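Putative retaining b-glycosidase (Saccharophagus degradans, PDB 5A95) is a family 5 beta-glucanase (EC 3.2.1.73) that hydrolyses beta-glucans, probably with retention of anomeric configuration. Local coordinates at residues His142-Leu147 with Glu189-Gly194; Tyr146-Gln151 with Ala203-Leu208. The protein carries 1 engineered substitution. All coordinates share one frame; numbering follows the deposited sequence.

Contact 1. Residues His142-Leu147 with Glu189-Gly194; sequences HSIGYL and EPTTMG. With BGC (beta-D-glucopyranose), chain D.
Ser143 to Gly145 and Glu189 to Thr191 run side by side as a short parallel ladder: Glu189 N gives its hydrogen to Ser143 O (3.1 Å), Gly145 N returns one to Glu189 O (3.1 Å), and Thr191 N reaches Gly145 O (3.0 Å). Glycine is called for at Gly145, whose backbone angles would jam any CB against the preceding carbonyl oxygen; here the first chain turns a corner. Ile144 and Glu189, paired in the ladder, send their side chains the same way off the sheet, and Ile144 CD1 rests 3.6 Å from Glu189 OE1. With CG beside the backbone N and anti to the carbonyl carbon (chi1 -79°) and the chain extended beyond it, Glu189 carries its carboxylate to the glucose, where OE1 accepts from O1 at 2.6 Å, while OE2 is held by His254. His142 meets the same sugar with the edge of the imidazole, NE2 donating to O3 (3.0 Å) in a nearly straight bond of 170°; its ND1 is tied to Asp140. On its other branch Ile144 sets CG2 3.7 Å from Thr191 CG2, and Trp232 covers this apolar patch. Thr191 OG1 turns the other way to accept from Met193 N, an ST turn that bends the chain away. Beyond the corner, Thr192 CG2 lies over one face of the Tyr146 ring, 3.8 Å from its centroid, a CH-pi contact for which a beta-branched methyl is well suited. Such a ladder at the C-terminal ends of strands belongs to the (beta/alpha)8 barrel of family 5, where the active site lies; Glu189 sits in the Asn-Glu-Pro motif that holds the family's acid/base, a role consistent with its bond to glucose O1.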
loop_
_atom_site.group_PDB
_atom_site.type_symbol
_atom_site.label_atom_id
_atom_site.label_comp_id
_atom_site.label_asym_id
_atom_site.label_seq_id
_atom_site.Cartn_x
_atom_site.Cartn_y
_atom_site.Cartn_z
ATOM N N HIS A 142 -10.378 14.773 5.524
ATOM C CA HIS A 142 -9.860 16.041 5.024
ATOM C C HIS A 142 -8.454 15.874 4.450
ATOM O O HIS A 142 -7.443 16.224 5.066
ATOM C CB HIS A 142 -9.914 17.104 6.103
ATOM C CG HIS A 142 -9.783 18.483 5.582
ATOM N ND1 HIS A 142 -10.853 19.209 5.132
ATOM C CD2 HIS A 142 -8.695 19.267 5.406
ATOM C CE1 HIS A 142 -10.435 20.392 4.734
ATOM N NE2 HIS A 142 -9.129 20.454 4.889
ATOM N N SER A 143 -8.418 15.359 3.235
ATOM C CA SER A 143 -7.218 15.258 2.457
ATOM C C SER A 143 -7.355 16.128 1.203
ATOM O O SER A 143 -8.444 16.573 0.829
ATOM C CB SER A 143 -6.936 13.793 2.119
ATOM O OG SER A 143 -5.736 13.652 1.368
ATOM N N ILE A 144 -6.215 16.407 0.580
ATOM C CA ILE A 144 -6.095 17.247 -0.608
ATOM C C ILE A 144 -5.084 16.557 -1.499
ATOM O O ILE A 144 -3.904 16.434 -1.109
ATOM C CB ILE A 144 -5.606 18.676 -0.282
ATOM C CG1 ILE A 144 -6.498 19.349 0.759
ATOM C CG2 ILE A 144 -5.554 19.486 -1.576
ATOM C CD1 ILE A 144 -6.123 20.774 1.077
ATOM N N GLY A 145 -5.518 16.071 -2.660
ATOM C CA GLY A 145 -4.643 15.376 -3.560
ATOM C C GLY A 145 -5.367 14.303 -4.342
ATOM O O GLY A 145 -6.590 14.410 -4.567
ATOM N N TYR A 146 -4.635 13.273 -4.749
ATOM C CA TYR A 146 -5.159 12.277 -5.669
ATOM C C TYR A 146 -5.036 10.910 -5.039
ATOM O O TYR A 146 -3.965 10.278 -5.036
ATOM C CB TYR A 146 -4.431 12.347 -7.044
ATOM C CG TYR A 146 -5.217 11.720 -8.157
ATOM C CD1 TYR A 146 -6.500 12.168 -8.435
ATOM C CD2 TYR A 146 -4.727 10.655 -8.882
ATOM C CE1 TYR A 146 -7.273 11.598 -9.415
ATOM C CE2 TYR A 146 -5.497 10.081 -9.887
ATOM C CZ TYR A 146 -6.774 10.554 -10.135
ATOM O OH TYR A 146 -7.604 10.019 -11.104
ATOM N N LEU A 147 -6.157 10.453 -4.493
ATOM C CA LEU A 147 -6.161 9.215 -3.756
ATOM C C LEU A 147 -5.721 8.001 -4.592
ATOM O O LEU A 147 -5.003 7.142 -4.097
ATOM C CB LEU A 147 -7.522 9.000 -3.076
ATOM C CG LEU A 147 -7.662 7.778 -2.200
ATOM C CD1 LEU A 147 -6.662 7.782 -1.052
ATOM C CD2 LEU A 147 -9.077 7.682 -1.664
ATOM N N GLU A 189 -10.800 17.306 -0.990
ATOM C CA GLU A 189 -10.413 18.054 -2.191
ATOM C C GLU A 189 -9.575 17.238 -3.151
ATOM O O GLU A 189 -8.320 17.249 -3.076
ATOM C CB GLU A 189 -9.728 19.383 -1.839
ATOM C CG GLU A 189 -10.741 20.449 -1.452
ATOM C CD GLU A 189 -10.157 21.792 -1.118
ATOM O OE1 GLU A 189 -8.968 21.850 -0.791
ATOM O OE2 GLU A 189 -10.925 22.773 -1.131
ATOM N N PRO A 190 -10.246 16.584 -4.110
ATOM C CA PRO A 190 -9.513 15.933 -5.181
ATOM C C PRO A 190 -8.766 16.969 -6.024
ATOM O O PRO A 190 -9.346 17.960 -6.460
ATOM C CB PRO A 190 -10.614 15.262 -5.988
ATOM C CG PRO A 190 -11.729 15.079 -4.994
ATOM C CD PRO A 190 -11.691 16.362 -4.232
ATOM N N THR A 191 -7.478 16.688 -6.265
ATOM C CA THR A 191 -6.657 17.495 -7.143
ATOM C C THR A 191 -5.417 16.721 -7.537
ATOM O O THR A 191 -4.886 15.945 -6.726
ATOM C CB THR A 191 -6.240 18.860 -6.542
ATOM O OG1 THR A 191 -5.408 19.529 -7.497
ATOM C CG2 THR A 191 -5.478 18.707 -5.228
ATOM N N THR A 192 -4.942 16.925 -8.763
ATOM C CA THR A 192 -3.642 16.402 -9.137
ATOM C C THR A 192 -2.577 17.483 -9.247
ATOM O O THR A 192 -1.459 17.194 -9.657
ATOM C CB THR A 192 -3.690 15.654 -10.464
ATOM O OG1 THR A 192 -4.068 16.585 -11.482
ATOM C CG2 THR A 192 -4.611 14.461 -10.369
ATOM N N MET A 193 -2.892 18.707 -8.863
ATOM C CA MET A 193 -1.924 19.808 -8.891
ATOM C C MET A 193 -1.288 19.897 -10.278
ATOM O O MET A 193 -0.054 19.847 -10.433
ATOM C CB MET A 193 -0.876 19.676 -7.795
ATOM C CG MET A 193 -1.467 19.769 -6.409
ATOM S SD MET A 193 -0.229 19.785 -5.103
ATOM C CE MET A 193 0.276 21.516 -5.177
ATOM N N GLY A 194 -2.092 20.062 -11.300
ATOM C CA GLY A 194 -1.591 20.165 -12.652
ATOM C C GLY A 194 -1.016 18.867 -13.166
ATOM O O GLY A 194 -0.071 18.843 -13.972
HETATM C C2 BGC D . -8.201 23.536 2.163
HETATM C C3 BGC D . -8.145 24.073 3.591
HETATM C C4 BGC D . -7.378 25.401 3.605
HETATM C C5 BGC D . -8.002 26.366 2.616
HETATM C C6 BGC D . -7.310 27.707 2.596
HETATM C C1 BGC D . -8.543 24.589 1.112
HETATM O O1 BGC D . -8.123 24.230 -0.180
HETATM O O2 BGC D . -9.128 22.390 2.101
HETATM O O3 BGC D . -7.568 23.026 4.433
HETATM O O4 BGC D . -7.288 26.055 4.879
HETATM O O5 BGC D . -7.835 25.786 1.326
HETATM O O6 BGC D . -7.883 28.408 1.490
#

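Contact 2. Residues Tyr146-Gln151 with Ala203-Leu208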
loop_
_atom_site.group_PDB
_atom_site.type_symbol
_atom_site.label_atom_id
_atom_site.label_comp_id
_atom_site.label_asym_id
_atom_site.label_seq_id
_atom_site.Cartn_x
_atom_site.Cartn_y
_atom_site.Cartn_z
ATOM N N TYR A 146 -4.635 13.273 -4.749
ATOM C CA TYR A 146 -5.159 12.277 -5.669
ATOM C C TYR A 146 -5.036 10.910 -5.039
ATOM O O TYR A 146 -3.965 10.278 -5.036
ATOM C CB TYR A 146 -4.431 12.347 -7.044
ATOM C CG TYR A 146 -5.217 11.720 -8.157
ATOM C CD1 TYR A 146 -6.500 12.168 -8.435
ATOM C CD2 TYR A 146 -4.727 10.655 -8.882
ATOM C CE1 TYR A 146 -7.273 11.598 -9.415
ATOM C CE2 TYR A 146 -5.497 10.081 -9.887
ATOM C CZ TYR A 146 -6.774 10.554 -10.135
ATOM O OH TYR A 146 -7.604 10.019 -11.104
ATOM N N LEU A 147 -6.157 10.453 -4.493
ATOM C CA LEU A 147 -6.161 9.215 -3.756
ATOM C C LEU A 147 -5.721 8.001 -4.592
ATOM O O LEU A 147 -5.003 7.142 -4.097
ATOM C CB LEU A 147 -7.522 9.000 -3.076
ATOM C CG LEU A 147 -7.662 7.778 -2.200
ATOM C CD1 LEU A 147 -6.662 7.782 -1.052
ATOM C CD2 LEU A 147 -9.077 7.682 -1.664
ATOM N N PRO A 148 -6.103 7.944 -5.889
ATOM C CA PRO A 148 -5.681 6.743 -6.642
ATOM C C PRO A 148 -4.181 6.492 -6.723
ATOM O O PRO A 148 -3.753 5.347 -6.792
ATOM C CB PRO A 148 -6.285 6.954 -8.036
ATOM C CG PRO A 148 -7.540 7.733 -7.738
ATOM C CD PRO A 148 -7.106 8.716 -6.654
ATOM N N THR A 149 -3.375 7.559 -6.732
ATOM C CA THR A 149 -1.916 7.425 -6.708
ATOM C C THR A 149 -1.340 7.644 -5.312
ATOM O O THR A 149 -0.123 7.550 -5.122
ATOM C CB THR A 149 -1.237 8.398 -7.661
ATOM O OG1 THR A 149 -1.644 9.708 -7.299
ATOM C CG2 THR A 149 -1.555 8.086 -9.098
ATOM N N GLU A 150 -2.179 7.981 -4.345
ATOM C CA GLU A 150 -1.755 8.244 -2.966
ATOM C C GLU A 150 -0.685 9.337 -2.905
ATOM O O GLU A 150 0.289 9.195 -2.178
ATOM C CB GLU A 150 -1.340 6.947 -2.223
ATOM C CG GLU A 150 -2.457 5.907 -2.223
ATOM C CD GLU A 150 -2.079 4.588 -1.639
ATOM O OE1 GLU A 150 -0.870 4.358 -1.471
ATOM O OE2 GLU A 150 -2.980 3.752 -1.334
ATOM N N GLN A 151 -0.916 10.419 -3.635
ATOM C CA GLN A 151 -0.022 11.575 -3.657
ATOM C C GLN A 151 -0.837 12.824 -3.311
ATOM O O GLN A 151 -1.955 12.988 -3.785
ATOM C CB GLN A 151 0.641 11.782 -5.038
ATOM C CG GLN A 151 1.337 10.569 -5.593
ATOM C CD GLN A 151 2.543 10.141 -4.791
ATOM O OE1 GLN A 151 3.527 10.883 -4.675
ATOM N NE2 GLN A 151 2.509 8.939 -4.265
ATOM N N ALA A 203 -13.091 8.523 -14.695
ATOM C CA ALA A 203 -13.556 7.164 -14.528
ATOM C C ALA A 203 -12.917 6.467 -13.326
ATOM O O ALA A 203 -13.579 5.773 -12.563
ATOM C CB ALA A 203 -13.334 6.361 -15.814
ATOM N N GLU A 204 -11.620 6.666 -13.160
ATOM C CA GLU A 204 -10.898 6.107 -12.027
ATOM C C GLU A 204 -11.438 6.632 -10.690
ATOM O O GLU A 204 -11.673 5.886 -9.747
ATOM C CB GLU A 204 -9.424 6.449 -12.195
ATOM C CG GLU A 204 -8.497 6.019 -11.079
ATOM C CD GLU A 204 -7.059 6.334 -11.408
ATOM O OE1 GLU A 204 -6.766 7.512 -11.687
ATOM O OE2 GLU A 204 -6.210 5.413 -11.303
ATOM N N TRP A 205 -11.673 7.924 -10.648
ATOM C CA TRP A 205 -12.140 8.562 -9.421
ATOM C C TRP A 205 -13.570 8.162 -9.083
ATOM O O TRP A 205 -13.882 7.844 -7.936
ATOM C CB TRP A 205 -11.946 10.080 -9.503
ATOM C CG TRP A 205 -12.326 10.828 -8.282
ATOM C CD1 TRP A 205 -13.179 11.889 -8.215
ATOM C CD2 TRP A 205 -11.835 10.640 -6.952
ATOM N NE1 TRP A 205 -13.291 12.343 -6.931
ATOM C CE2 TRP A 205 -12.471 11.596 -6.132
ATOM C CE3 TRP A 205 -10.974 9.726 -6.354
ATOM C CZ2 TRP A 205 -12.270 11.640 -4.767
ATOM C CZ3 TRP A 205 -10.796 9.763 -5.001
ATOM C CH2 TRP A 205 -11.446 10.714 -4.215
ATOM N N LYS A 206 -14.432 8.166 -10.092
ATOM C CA LYS A 206 -15.808 7.691 -9.960
ATOM C C LYS A 206 -15.856 6.269 -9.386
ATOM O O LYS A 206 -16.576 5.993 -8.435
ATOM C CB LYS A 206 -16.478 7.756 -11.335
ATOM C CG LYS A 206 -17.836 7.059 -11.461
ATOM C CD LYS A 206 -18.280 7.067 -12.926
ATOM C CE LYS A 206 -19.633 6.428 -13.166
ATOM N NZ LYS A 206 -19.662 5.012 -12.778
ATOM N N THR A 207 -15.061 5.372 -9.966
ATOM C CA THR A 207 -15.022 3.991 -9.519
ATOM C C THR A 207 -14.613 3.872 -8.058
ATOM O O THR A 207 -15.171 3.086 -7.292
ATOM C CB THR A 207 -14.128 3.152 -10.462
ATOM O OG1 THR A 207 -14.705 3.203 -11.774
ATOM C CG2 THR A 207 -14.021 1.683 -10.031
ATOM N N LEU A 208 -13.595 4.637 -7.664
ATOM C CA LEU A 208 -13.111 4.589 -6.304
ATOM C C LEU A 208 -14.166 5.126 -5.316
ATOM O O LEU A 208 -14.362 4.558 -4.233
ATOM C CB LEU A 208 -11.756 5.277 -6.189
ATOM C CG LEU A 208 -11.090 5.225 -4.835
ATOM C CD1 LEU A 208 -10.968 3.816 -4.256
ATOM C CD2 LEU A 208 -9.715 5.852 -4.936
#
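Leu147 and Pro148 press into the flank of helix 202-219, and the tight part of the contact is here. Leu147 CB meets the six-membered ring of Trp205 obliquely at CZ3 (3.9 Å), while its CD2 lies 3.8 Å from Leu208 CD2, the two leucine side chains crossing at about a right angle. Pro148 wedges between partners: CD stands 4.0 Å from Trp205 CE3, CG touches Leu208 CD2, and CD also lies over the centre of the Tyr146 ring, 3.6 Å above its plane. A compact, rigid ring suits this tight turn of the loop. The indole nitrogen of Trp205 is satisfied, NE1 donating to Ala228 O. Toward solvent the packing gives way to a single polar link. Glu204, partly exposed, extends from the helix with CG anti to the backbone N (chi1 177°), laying CD 3.5 Å from Pro148 CB and bringing OE1 to Tyr146 OH, which donates to it over 2.7 Å on the anti side of the carboxylate. Asn201 N adds a weak bond to that hydroxyl. With an alanine here in place of Glu204, the Tyr146 hydroxyl would probably lose its carboxylate acceptor and Pro148 CB and CG the side chain packed against them. The chemistry thus implies two complementary fastenings: apolar packing seats the loop on the helix, and one phenol-carboxylate bond ties the end of Tyr146 to the helix at the more solvent-exposed margin.

From the N terminus, the chain leaves strand 136-144 and begins both contacts within a few residues, sharing Tyr146 and Leu147. Contact 1 closes first, after an excursion of 41 residues that includes helix 161-174 and strand 181-185, a beta-alpha-beta unit of the barrel. Contact 2 closes a longer loop of 51 residues, on helix 202-219. Because 146-151 starts after 142-147 but finds its partner beyond 189-194, the two loops cross rather than nest. They meet where Pro190 CG packs against Trp205 CZ2, joining the sugar-binding strand ends to the outer helix. The 146-151 loop also packs on Arg165 of the second subunit, and Met193 on its Arg169.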